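Local coordinates for Low molecular weight protein-tyrosine-phosphatase PtpA (Staphylococcus aureus, PDB 3ROF) that hydrolyses phosphotyrosine in proteins as a low molecular weight tyrosine phosphatase, and probably acts as a secreted effector that counteracts host defences during infection, at residues 25-28 against 29-33; 131-134 against 135-139. All coordinates share one frame; numbering follows the deposited sequence. Where two conformers were deposited one is given.

Contacts 1 and 2 are both local, each made within one helix. Contact 1 (25-28 with 29-33) comes first along the chain and forms the C-terminal half of helix 19-33. Contact 2 (131-134 with 135-139) starts helix 132-153. Their centres lie about 16 Å apart, yet the two helices meet directly. Ile-26 CD1 packs 3.7 Å from Val-139 CG1 and 3.8 Å from Tyr-136 CD1. Helix 19-33 is the crossover between neighbouring strands 7-13 and 39-45 of the four-stranded parallel sheet. Contact 2 is nearer the probable active site: the side chain of Val-135 is about 4 Å from that of Arg-19, against about 10 Å for Ile-26.

Contact 1. Residues 25-28 against 29-33; sequences AIMR and QRLKD
Met-27 and Leu-31, one turn apart, meet through both backbone and side chain. Leu-31 N donates to Met-27 O at 2.9 Å, nearly along the C=O axis. In one of two Met-27 conformers the side chains cross obliquely, with Met-27 CG 4.0 Å from Leu-31 CD1. Leu-31 CG stands beside its own backbone N (chi1 -70°), which lays the branch over the preceding turn. Leu-31 CG is therefore only 3.3 Å from Met-27 O, so a carbonyl already engaged by an N-H is also covered by apolar carbon.

The other carbonyls of 25-28 are used in the same i to i+4 pattern of an alpha helix. Ala-25 O accepts from Gln-29 N, and Ile-26 O accepts from Arg-30 N at 2.8 Å. Arg-28 O takes the N-H of Lys-32. Gln-29 O continues the ladder by accepting from Asp-33 N.

One side-chain bond follows the same spacing. Gln-29 NE2 donates to Asp-33 OD1 at 2.9 Å, with an N-H...O angle of 138°. The acceptor lies close to the amide plane of Gln-29, but the amide comes from above the carboxylate plane. The bend of Gln-29 at chi2 (66°) turns its amide along the helix toward Asp-33.

The two arginines find their charged partners elsewhere. Arg-28 NH2 forms a salt bridge with Glu-24 OE2, one turn earlier on the same helix. Arg-30 NH2 forms one with Asp-144 OD2 of helix 132-153, a polar tie between the two helices. Arg-28 NH1 and Arg-30 NE are also hydrogen-bonded outside 25-33.

This helix is the connection of a beta-alpha-beta unit, between strands 7-13 and 39-45. Met-27 and Leu-31 pack on Val-41 of strand 39-45, and Leu-31 also touches Ile-39. Ile-26 reaches Leu-63 of helix 57-65, and Arg-30 touches Ile-147 of helix 132-153.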
loop_
_atom_site.group_PDB
_atom_site.type_symbol
_atom_site.label_atom_id
_atom_site.label_comp_id
_atom_site.label_asym_id
_atom_site.label_seq_id
_atom_site.Cartn_x
_atom_site.Cartn_y
_atom_site.Cartn_z
ATOM N N ALA A 25 -1.009 -1.710 7.087
ATOM C CA ALA A 25 -1.028 -2.295 8.419
ATOM C C ALA A 25 -0.528 -3.749 8.395
ATOM O O ALA A 25 0.218 -4.171 9.273
ATOM C CB ALA A 25 -2.428 -2.223 8.981
ATOM N N ILE A 26 -0.979 -4.519 7.409
ATOM C CA ILE A 26 -0.548 -5.910 7.303
ATOM C C ILE A 26 0.974 -5.970 7.095
ATOM O O ILE A 26 1.671 -6.741 7.720
ATOM C CB ILE A 26 -1.298 -6.638 6.163
ATOM C CG1 ILE A 26 -2.776 -6.777 6.492
ATOM C CG2 ILE A 26 -0.624 -7.979 5.848
ATOM C CD1 ILE A 26 -3.628 -7.155 5.316
ATOM N N MET A 27 1.479 -5.160 6.159
ATOM C CA MET A 27 2.898 -5.129 5.847
ATOM C C MET A 27 3.739 -4.754 7.067
ATOM O O MET A 27 4.751 -5.407 7.368
ATOM C CB MET A 27 3.137 -4.127 4.707
ATOM C CG MET A 27 4.565 -4.009 4.218
ATOM S SD MET A 27 4.984 -5.419 3.191
ATOM C CE MET A 27 6.485 -4.788 2.418
ATOM N N ARG A 28 3.296 -3.705 7.786
ATOM C CA ARG A 28 4.039 -3.301 8.980
ATOM C C ARG A 28 4.116 -4.437 9.996
ATOM O O ARG A 28 5.187 -4.712 10.566
ATOM C CB ARG A 28 3.386 -2.069 9.610
ATOM C CG ARG A 28 4.058 -1.641 10.902
ATOM C CD ARG A 28 3.467 -0.328 11.446
ATOM N NE ARG A 28 3.765 0.759 10.524
ATOM C CZ ARG A 28 2.878 1.429 9.793
ATOM N NH1 ARG A 28 1.585 1.282 9.979
ATOM N NH2 ARG A 28 3.316 2.266 8.877
ATOM N N GLN A 29 2.998 -5.109 10.246
ATOM C CA GLN A 29 3.010 -6.190 11.207
ATOM C C GLN A 29 3.851 -7.361 10.708
ATOM O O GLN A 29 4.537 -8.005 11.494
ATOM C CB GLN A 29 1.579 -6.628 11.523
ATOM C CG GLN A 29 1.541 -7.706 12.591
ATOM C CD GLN A 29 2.021 -7.190 13.955
ATOM O OE1 GLN A 29 1.683 -6.090 14.404
ATOM N NE2 GLN A 29 2.801 -8.020 14.637
ATOM N N ARG A 30 3.782 -7.649 9.405
ATOM C CA ARG A 30 4.515 -8.769 8.856
ATOM C C ARG A 30 6.023 -8.523 9.015
ATOM O O ARG A 30 6.763 -9.470 9.349
ATOM C CB ARG A 30 4.130 -9.003 7.386
ATOM C CG ARG A 30 4.764 -10.270 6.835
ATOM C CD ARG A 30 4.360 -11.462 7.659
ATOM N NE ARG A 30 4.720 -12.724 7.030
ATOM C CZ ARG A 30 4.341 -13.884 7.540
ATOM N NH1 ARG A 30 3.707 -13.912 8.698
ATOM N NH2 ARG A 30 4.614 -15.001 6.889
ATOM N N LEU A 31 6.469 -7.308 8.720
ATOM C CA LEU A 31 7.873 -7.002 8.880
ATOM C C LEU A 31 8.312 -7.171 10.328
ATOM O O LEU A 31 9.396 -7.682 10.615
ATOM C CB LEU A 31 8.126 -5.570 8.445
ATOM C CG LEU A 31 8.002 -5.326 6.946
ATOM C CD1 LEU A 31 7.784 -3.865 6.585
ATOM C CD2 LEU A 31 9.214 -5.887 6.182
ATOM N N LYS A 32 7.472 -6.741 11.267
ATOM C CA LYS A 32 7.758 -6.924 12.677
ATOM C C LYS A 32 7.905 -8.415 13.006
ATOM O O LYS A 32 8.863 -8.851 13.656
ATOM C CB LYS A 32 6.647 -6.283 13.497
ATOM C CG LYS A 32 6.870 -6.319 14.966
ATOM C CD LYS A 32 5.712 -5.684 15.730
ATOM C CE LYS A 32 5.979 -5.711 17.237
ATOM N NZ LYS A 32 4.884 -5.062 18.013
ATOM N N ASP A 33 6.954 -9.207 12.542
ATOM C CA ASP A 33 6.935 -10.643 12.816
ATOM C C ASP A 33 8.115 -11.386 12.168
ATOM O O ASP A 33 8.544 -12.428 12.690
ATOM C CB ASP A 33 5.605 -11.272 12.373
ATOM C CG ASP A 33 4.436 -10.835 13.241
ATOM O OD1 ASP A 33 4.670 -10.280 14.337
ATOM O OD2 ASP A 33 3.264 -11.026 12.829
#

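Contact 2. Residues 131-134 against 135-139; sequences NFEG and VYDMV
Glu-133 and Asp-137 lie one turn apart on the helix and are joined through water. Their carboxylates make no direct bond; Glu-133 OE2 and Asp-137 OD2 are 4.5 Å apart. Water 1 donates to both, at 3.1 Å to Glu-133 OE2 and 2.7 Å to Asp-137 OD2. Water 2 donates to Asp-137 OD1 at 2.9 Å and weakly to Glu-133 OE2. The two waters probably ease the repulsion between the like charges.

The backbone bonds are helical. Val-135 N donates to Asn-131 O at a rather long 3.3 Å. Tyr-136 N, Asp-137 N and Met-138 N follow with Phe-132 O, Glu-133 O and Gly-134 O.

A capping bond closes the first turn. Asn-131 is the N-cap, and its OD1 accepts from Gly-134 N at 3.0 Å. The N-H comes from above the amide carbonyl plane, 60° out of it, and the N-H...O angle is 145°.

Close apolar contacts fall mainly on backbone carbonyls. Val-135 CG2 stands beside its own backbone N, and this places it 3.6 Å from Asn-131 O. Met-138 CG lies 3.4 Å from Gly-134 O. With CG anti to the backbone N (chi1 177°), the ring of Tyr-136 leads away from 131-134 and has Glu-133 O at its edge, near its plane.

One side of this turn faces the rest of the fold. Val-135 and Tyr-136 pack on Met-22 of helix 19-33, and Tyr-136 stacks on the ring of His-66. Phe-132 packs on Thr-59 and Ile-62 of helix 57-65. Phe-132 and Val-135 both touch Pro-126 of helix 126-129, next to the probable proton donor Asp-125. The start of helix 132-153 thus bridges three other helices.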
loop_
_atom_site.group_PDB
_atom_site.type_symbol
_atom_site.label_atom_id
_atom_site.label_comp_id
_atom_site.label_asym_id
_atom_site.label_seq_id
_atom_site.Cartn_x
_atom_site.Cartn_y
_atom_site.Cartn_z
ATOM N N ASN A 131 -16.165 -6.066 -0.241
ATOM C CA ASN A 131 -15.455 -7.331 -0.124
ATOM C C ASN A 131 -14.084 -7.134 0.548
ATOM O O ASN A 131 -13.022 -7.354 -0.062
ATOM C CB ASN A 131 -15.314 -7.995 -1.488
ATOM C CG ASN A 131 -14.768 -9.379 -1.389
ATOM O OD1 ASN A 131 -14.676 -9.943 -0.305
ATOM N ND2 ASN A 131 -14.374 -9.941 -2.522
ATOM N N PHE A 132 -14.106 -6.746 1.813
ATOM C CA PHE A 132 -12.865 -6.502 2.519
ATOM C C PHE A 132 -12.086 -7.783 2.737
ATOM O O PHE A 132 -10.845 -7.743 2.731
ATOM C CB PHE A 132 -13.174 -5.759 3.829
ATOM C CG PHE A 132 -13.584 -4.350 3.585
ATOM C CD1 PHE A 132 -12.650 -3.332 3.534
ATOM C CD2 PHE A 132 -14.922 -4.018 3.358
ATOM C CE1 PHE A 132 -13.031 -2.026 3.274
ATOM C CE2 PHE A 132 -15.295 -2.688 3.104
ATOM C CZ PHE A 132 -14.338 -1.697 3.032
ATOM N N GLU A 133 -12.778 -8.909 2.915
ATOM C CA GLU A 133 -12.081 -10.185 3.056
ATOM C C GLU A 133 -11.292 -10.542 1.809
ATOM O O GLU A 133 -10.167 -11.054 1.890
ATOM C CB GLU A 133 -13.050 -11.299 3.437
ATOM C CG GLU A 133 -12.317 -12.575 3.767
ATOM C CD GLU A 133 -13.244 -13.661 4.259
ATOM O OE1 GLU A 133 -14.327 -13.301 4.783
ATOM O OE2 GLU A 133 -12.896 -14.860 4.115
ATOM N N GLY A 134 -11.860 -10.265 0.643
ATOM C CA GLY A 134 -11.159 -10.535 -0.593
ATOM C C GLY A 134 -9.908 -9.712 -0.727
ATOM O O GLY A 134 -8.871 -10.173 -1.210
ATOM N N VAL A 135 -9.966 -8.452 -0.304
ATOM C CA VAL A 135 -8.793 -7.580 -0.325
ATOM C C VAL A 135 -7.716 -8.112 0.612
ATOM O O VAL A 135 -6.529 -8.177 0.264
ATOM C CB VAL A 135 -9.188 -6.126 0.000
ATOM C CG1 VAL A 135 -7.934 -5.275 0.159
ATOM C CG2 VAL A 135 -10.126 -5.567 -1.079
ATOM N N TYR A 136 -8.133 -8.489 1.816
ATOM C CA TYR A 136 -7.220 -9.097 2.788
ATOM C C TYR A 136 -6.518 -10.294 2.168
ATOM O O TYR A 136 -5.291 -10.416 2.251
ATOM C CB TYR A 136 -8.025 -9.494 4.029
ATOM C CG TYR A 136 -7.235 -10.204 5.095
ATOM C CD1 TYR A 136 -6.476 -9.504 6.012
ATOM C CD2 TYR A 136 -7.264 -11.576 5.178
ATOM C CE1 TYR A 136 -5.754 -10.166 7.004
ATOM C CE2 TYR A 136 -6.547 -12.263 6.144
ATOM C CZ TYR A 136 -5.811 -11.553 7.057
ATOM O OH TYR A 136 -5.117 -12.254 8.029
ATOM N N ASP A 137 -7.266 -11.201 1.542
ATOM C CA ASP A 137 -6.679 -12.385 0.944
ATOM C C ASP A 137 -5.673 -11.989 -0.147
ATOM O O ASP A 137 -4.610 -12.598 -0.261
ATOM C CB ASP A 137 -7.755 -13.293 0.358
ATOM C CG ASP A 137 -8.648 -13.922 1.392
ATOM O OD1 ASP A 137 -8.360 -13.910 2.576
ATOM O OD2 ASP A 137 -9.698 -14.481 0.978
ATOM N N MET A 138 -5.995 -10.958 -0.937
ATOM C CA MET A 138 -5.081 -10.495 -1.976
ATOM C C MET A 138 -3.798 -9.951 -1.378
ATOM O O MET A 138 -2.688 -10.273 -1.853
ATOM C CB MET A 138 -5.759 -9.440 -2.848
ATOM C CG MET A 138 -6.678 -10.083 -3.868
ATOM S SD MET A 138 -7.617 -8.831 -4.761
ATOM C CE MET A 138 -8.197 -9.791 -6.173
ATOM N N VAL A 139 -3.884 -9.139 -0.323
ATOM C CA VAL A 139 -2.660 -8.660 0.314
ATOM C C VAL A 139 -1.832 -9.812 0.877
ATOM O O VAL A 139 -0.618 -9.865 0.665
ATOM C CB VAL A 139 -2.989 -7.658 1.456
ATOM C CG1 VAL A 139 -1.695 -7.236 2.164
ATOM C CG2 VAL A 139 -3.691 -6.435 0.899
HETATM O O HOH W 1 -10.956 -16.434 2.302
HETATM O O HOH W 2 -9.894 -14.342 4.995
#